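Local coordinates for protein polyhedrin (Orgyia pseudotsugata cypovirus 5, PDB 5A8U) that forms the crystalline occlusion bodies, or polyhedra, that protect virus particles in the environment until insect larvae ingest them, at residues A[26-34]-A[45-54]. Sequence-based numbering, arbitrary orientation.
Sequences SNSGINVTV and VYNWQGTEVI
The indole of Trp48 meets strand 30-34 along its benzo edge: Val32 O lies in the ring plane, 3.5 Å from CE3, while Val34 CG2 sits obliquely 3.7 Å from CZ3. Phe192 packs edge-to-face with the same indole. On the face carrying Asn31, Thr33, Asn47 and Gln49, the amides of Asn31 and Asn47 are nearly coplanar, 7° apart. Asn47 swings CG anti to its backbone N (chi1 168°), which places ND2 between two acceptors of the facing strand. Asn47 ND2 donates to Asn31 OD1 at 3.1 Å, in plane and on a lone pair, and less straight to Thr33 OG1, which lies 25° out of the Asn47 amide plane. Arg241 NH1 donates to Asn47 OD1, fixing which way the amide is turned. Gln49 runs beside Asn31, its CG 3.3 Å from Asn31 OD1, and its NE2 reaches Gly132 O of a second subunit. Between the two faces runs the antiparallel ladder of the hairpin, with two backbone hydrogen bonds at each of the pairs Ile30-Gly50, Val32-Trp48 and Val34-Tyr46. Past Gly50 the chain turns back, bringing Ile54 CG2 to 3.8 Å from Ile30 CD1. The hairpin lies between strands 109-115 and 223-227; helix 230-241 packs against its Asn31-Thr33 face and strand 189-195 against its Val32-Val34 face.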
ATOM      1  N   SER A  26      20.407  -6.506 -11.837  1.00 13.53           N
ATOM      2  CA  SER A  26      19.563  -6.241 -10.687  1.00 14.19           C
ATOM      3  C   SER A  26      18.854  -4.903 -10.824  1.00 14.67           C
ATOM      4  O   SER A  26      17.942  -4.624 -10.072  1.00 14.67           O
ATOM      5  CB  SER A  26      20.370  -6.255  -9.381  1.00 12.81           C
ATOM      6  OG  SER A  26      20.904  -7.541  -9.124  1.00 16.00           O
ATOM      7  N   ASN A  27      19.279  -4.072 -11.772  1.00 11.11           N
ATOM      8  CA  ASN A  27      18.635  -2.777 -11.967  1.00  9.95           C
ATOM      9  C   ASN A  27      17.683  -2.702 -13.168  1.00  6.49           C
ATOM     10  O   ASN A  27      17.141  -1.638 -13.473  1.00 11.22           O
ATOM     11  CB  ASN A  27      19.683  -1.668 -11.998  1.00  8.97           C
ATOM     12  CG  ASN A  27      20.339  -1.488 -10.651  1.00 15.44           C
ATOM     13  OD1 ASN A  27      21.557  -1.647 -10.504  1.00 21.02           O
ATOM     14  ND2 ASN A  27      19.527  -1.187  -9.644  1.00 15.28           N
ATOM     15  N   SER A  28      17.472  -3.844 -13.823  1.00  6.75           N
ATOM     16  CA  SER A  28      16.389  -3.969 -14.798  1.00  8.82           C
ATOM     17  C   SER A  28      15.093  -4.248 -14.054  1.00 11.22           C
ATOM     18  O   SER A  28      15.086  -4.416 -12.832  1.00 11.59           O
ATOM     19  CB  SER A  28      16.667  -5.121 -15.765  1.00 13.07           C
ATOM     20  OG  SER A  28      16.661  -6.365 -15.081  1.00 12.96           O
ATOM     21  N   GLY A  29      13.993  -4.301 -14.789  1.00 10.77           N
ATOM     22  CA  GLY A  29      12.708  -4.554 -14.174  1.00 12.18           C
ATOM     23  C   GLY A  29      12.244  -5.993 -14.247  1.00  7.88           C
ATOM     24  O   GLY A  29      12.495  -6.693 -15.225  1.00 11.99           O
ATOM     25  N   ILE A  30      11.573  -6.436 -13.187  1.00  7.80           N
ATOM     26  CA  ILE A  30      10.804  -7.671 -13.210  1.00  5.42           C
ATOM     27  C   ILE A  30       9.346  -7.232 -13.125  1.00  7.75           C
ATOM     28  O   ILE A  30       9.037  -6.242 -12.458  1.00  9.28           O
ATOM     29  CB  ILE A  30      11.172  -8.631 -12.026  1.00  8.58           C
ATOM     30  CG1 ILE A  30      11.118  -7.917 -10.673  1.00 16.97           C
ATOM     31  CG2 ILE A  30      12.565  -9.260 -12.236  1.00 10.46           C
ATOM     32  CD1 ILE A  30      11.179  -8.888  -9.461  1.00 16.64           C
ATOM     33  N   ASN A  31       8.470  -7.933 -13.839  1.00  7.68           N
ATOM     34  CA  ASN A  31       7.057  -7.564 -13.909  1.00  7.83           C
ATOM     35  C   ASN A  31       6.192  -8.708 -13.434  1.00  8.11           C
ATOM     36  O   ASN A  31       6.440  -9.864 -13.755  1.00  8.46           O
ATOM     37  CB  ASN A  31       6.651  -7.199 -15.335  1.00  9.05           C
ATOM     38  CG  ASN A  31       7.048  -5.795 -15.713  1.00 12.39           C
ATOM     39  OD1 ASN A  31       6.251  -4.867 -15.630  1.00 11.38           O
ATOM     40  ND2 ASN A  31       8.300  -5.628 -16.133  1.00 14.78           N
ATOM     41  N   VAL A  32       5.173  -8.372 -12.665  1.00  6.36           N
ATOM     42  CA  VAL A  32       4.155  -9.329 -12.278  1.00  5.78           C
ATOM     43  C   VAL A  32       2.836  -8.711 -12.693  1.00  4.19           C
ATOM     44  O   VAL A  32       2.556  -7.560 -12.365  1.00  5.61           O
ATOM     45  CB  VAL A  32       4.179  -9.587 -10.766  1.00  6.27           C
ATOM     46  CG1 VAL A  32       3.071 -10.551 -10.380  1.00  8.48           C
ATOM     47  CG2 VAL A  32       5.552 -10.164 -10.381  1.00  7.48           C
ATOM     48  N   THR A  33       2.047  -9.462 -13.455  1.00  4.17           N
ATOM     49  CA  THR A  33       0.756  -8.986 -13.909  1.00  5.18           C
ATOM     50  C   THR A  33      -0.320  -9.976 -13.468  1.00  6.84           C
ATOM     51  O   THR A  33      -0.172 -11.201 -13.594  1.00  5.31           O
ATOM     52  CB  THR A  33       0.724  -8.787 -15.433  1.00  7.33           C
ATOM     53  OG1 THR A  33       1.822  -7.949 -15.812  1.00  9.55           O
ATOM     54  CG2 THR A  33      -0.586  -8.097 -15.880  1.00  7.18           C
ATOM     55  N   VAL A  34      -1.373  -9.435 -12.880  1.00  5.40           N
ATOM     56  CA  VAL A  34      -2.556 -10.228 -12.607  1.00  5.81           C
ATOM     57  C   VAL A  34      -3.631  -9.776 -13.570  1.00  5.79           C
ATOM     58  O   VAL A  34      -3.957  -8.586 -13.641  1.00  5.56           O
ATOM     59  CB  VAL A  34      -3.048 -10.024 -11.166  1.00  8.03           C
ATOM     60  CG1 VAL A  34      -4.524 -10.487 -10.998  1.00  5.83           C
ATOM     61  CG2 VAL A  34      -2.117 -10.725 -10.213  1.00  5.85           C
ATOM     62  N   VAL A  45      -6.627  -5.529 -15.324  1.00  3.04           N
ATOM     63  CA  VAL A  45      -5.183  -5.711 -15.271  1.00  4.36           C
ATOM     64  C   VAL A  45      -4.589  -4.977 -14.079  1.00  5.75           C
ATOM     65  O   VAL A  45      -4.909  -3.815 -13.827  1.00  5.39           O
ATOM     66  CB  VAL A  45      -4.536  -5.127 -16.539  1.00  4.98           C
ATOM     67  CG1 VAL A  45      -2.985  -5.231 -16.489  1.00  7.01           C
ATOM     68  CG2 VAL A  45      -5.127  -5.817 -17.796  1.00  7.04           C
ATOM     69  N   TYR A  46      -3.721  -5.669 -13.355  1.00  4.79           N
ATOM     70  CA  TYR A  46      -2.856  -5.047 -12.365  1.00  6.01           C
ATOM     71  C   TYR A  46      -1.438  -5.469 -12.686  1.00  6.80           C
ATOM     72  O   TYR A  46      -1.163  -6.662 -12.801  1.00  5.71           O
ATOM     73  CB  TYR A  46      -3.201  -5.549 -10.959  1.00  5.13           C
ATOM     74  CG  TYR A  46      -4.561  -5.110 -10.458  1.00  5.01           C
ATOM     75  CD1 TYR A  46      -4.721  -3.877  -9.826  1.00  7.59           C
ATOM     76  CD2 TYR A  46      -5.677  -5.921 -10.628  1.00  5.64           C
ATOM     77  CE1 TYR A  46      -5.978  -3.473  -9.368  1.00  7.24           C
ATOM     78  CE2 TYR A  46      -6.917  -5.530 -10.178  1.00  5.33           C
ATOM     79  CZ  TYR A  46      -7.063  -4.302  -9.566  1.00  7.09           C
ATOM     80  OH  TYR A  46      -8.301  -3.908  -9.102  1.00  8.94           O
ATOM     81  N   ASN A  47      -0.547  -4.491 -12.840  1.00  5.27           N
ATOM     82  CA  ASN A  47       0.851  -4.722 -13.187  1.00  5.97           C
ATOM     83  C   ASN A  47       1.794  -4.069 -12.169  1.00  8.04           C
ATOM     84  O   ASN A  47       1.798  -2.854 -12.005  1.00  8.16           O
ATOM     85  CB  ASN A  47       1.129  -4.238 -14.624  1.00  5.63           C
ATOM     86  CG  ASN A  47       2.618  -4.169 -14.954  1.00  9.21           C
ATOM     87  OD1 ASN A  47       3.163  -3.089 -15.155  1.00 12.41           O
ATOM     88  ND2 ASN A  47       3.283  -5.325 -14.986  1.00  7.78           N
ATOM     89  N   TRP A  48       2.547  -4.904 -11.460  1.00  7.47           N
ATOM     90  CA  TRP A  48       3.579  -4.455 -10.514  1.00  8.09           C
ATOM     91  C   TRP A  48       4.979  -4.587 -11.133  1.00  7.53           C
ATOM     92  O   TRP A  48       5.239  -5.517 -11.892  1.00  9.31           O
ATOM     93  CB  TRP A  48       3.545  -5.309  -9.251  1.00  5.79           C
ATOM     94  CG  TRP A  48       2.320  -5.229  -8.384  1.00  9.84           C
ATOM     95  CD1 TRP A  48       2.181  -4.519  -7.221  1.00 15.52           C
ATOM     96  CD2 TRP A  48       1.097  -5.960  -8.554  1.00  7.94           C
ATOM     97  NE1 TRP A  48       0.935  -4.744  -6.675  1.00 11.58           N
ATOM     98  CE2 TRP A  48       0.250  -5.617  -7.481  1.00 11.33           C
ATOM     99  CE3 TRP A  48       0.629  -6.850  -9.524  1.00  8.39           C
ATOM    100  CZ2 TRP A  48      -1.037  -6.144  -7.351  1.00  9.34           C
ATOM    101  CZ3 TRP A  48      -0.649  -7.376  -9.389  1.00  9.10           C
ATOM    102  CH2 TRP A  48      -1.465  -7.022  -8.312  1.00  7.85           C
ATOM    103  N   GLN A  49       5.888  -3.670 -10.791  1.00  8.38           N
ATOM    104  CA  GLN A  49       7.266  -3.759 -11.251  1.00  9.13           C
ATOM    105  C   GLN A  49       8.185  -3.642 -10.045  1.00  8.73           C
ATOM    106  O   GLN A  49       7.798  -3.095  -9.013  1.00  7.81           O
ATOM    107  CB  GLN A  49       7.598  -2.607 -12.206  1.00  9.78           C
ATOM    108  CG  GLN A  49       6.707  -2.484 -13.411  1.00 21.19           C
ATOM    109  CD  GLN A  49       7.077  -1.286 -14.264  1.00 23.35           C
ATOM    110  OE1 GLN A  49       8.219  -1.173 -14.736  1.00 16.56           O
ATOM    111  NE2 GLN A  49       6.118  -0.374 -14.455  1.00 16.02           N
ATOM    112  N   GLY A  50       9.404  -4.152 -10.168  1.00  8.10           N
ATOM    113  CA  GLY A  50      10.379  -4.024  -9.095  1.00  6.27           C
ATOM    114  C   GLY A  50      11.737  -4.479  -9.595  1.00  7.56           C
ATOM    115  O   GLY A  50      11.864  -4.903 -10.729  1.00  7.75           O
ATOM    116  N   THR A  51      12.754  -4.381  -8.748  1.00  4.23           N
ATOM    117  CA  THR A  51      14.099  -4.746  -9.153  1.00  6.87           C
ATOM    118  C   THR A  51      14.534  -6.060  -8.508  1.00 10.72           C
ATOM    119  O   THR A  51      14.999  -6.950  -9.199  1.00  8.99           O
ATOM    120  CB  THR A  51      15.079  -3.642  -8.779  1.00  8.75           C
ATOM    121  OG1 THR A  51      14.795  -3.202  -7.439  1.00  7.47           O
ATOM    122  CG2 THR A  51      14.931  -2.477  -9.742  1.00  8.95           C
ATOM    123  N   GLU A  52      14.360  -6.188  -7.194  1.00  6.75           N
ATOM    124  CA  GLU A  52      14.862  -7.351  -6.457  1.00  3.68           C
ATOM    125  C   GLU A  52      13.729  -8.230  -5.962  1.00  6.52           C
ATOM    126  O   GLU A  52      13.865  -9.449  -5.837  1.00  5.10           O
ATOM    127  CB  GLU A  52      15.651  -6.878  -5.223  1.00  4.29           C
ATOM    128  CG  GLU A  52      16.949  -6.141  -5.535  1.00  7.38           C
ATOM    129  CD  GLU A  52      18.110  -7.041  -5.911  1.00 11.24           C
ATOM    130  OE1 GLU A  52      18.009  -8.292  -5.838  1.00  8.50           O
ATOM    131  OE2 GLU A  52      19.162  -6.474  -6.270  1.00  7.59           O
ATOM    132  N   VAL A  53      12.619  -7.590  -5.628  1.00  7.84           N
ATOM    133  CA  VAL A  53      11.497  -8.298  -5.058  1.00  8.76           C
ATOM    134  C   VAL A  53      10.222  -7.619  -5.527  1.00 10.88           C
ATOM    135  O   VAL A  53      10.140  -6.389  -5.667  1.00 11.32           O
ATOM    136  CB  VAL A  53      11.579  -8.300  -3.528  1.00  7.24           C
ATOM    137  CG1 VAL A  53      11.487  -6.884  -2.991  1.00  7.57           C
ATOM    138  CG2 VAL A  53      10.486  -9.177  -2.922  1.00 11.00           C
ATOM    139  N   ILE A  54       9.231  -8.432  -5.822  1.00  6.12           N
ATOM    140  CA  ILE A  54       7.942  -7.886  -6.164  1.00  5.49           C
ATOM    141  C   ILE A  54       6.893  -8.665  -5.380  1.00  7.26           C
ATOM    142  O   ILE A  54       6.806  -9.881  -5.485  1.00  9.62           O
ATOM    143  CB  ILE A  54       7.740  -7.945  -7.675  1.00  9.94           C
ATOM    144  CG1 ILE A  54       6.501  -7.169  -8.086  1.00 13.43           C
ATOM    145  CG2 ILE A  54       7.626  -9.349  -8.133  1.00 18.31           C
ATOM    146  CD1 ILE A  54       6.466  -6.952  -9.577  1.00 23.53           C
TER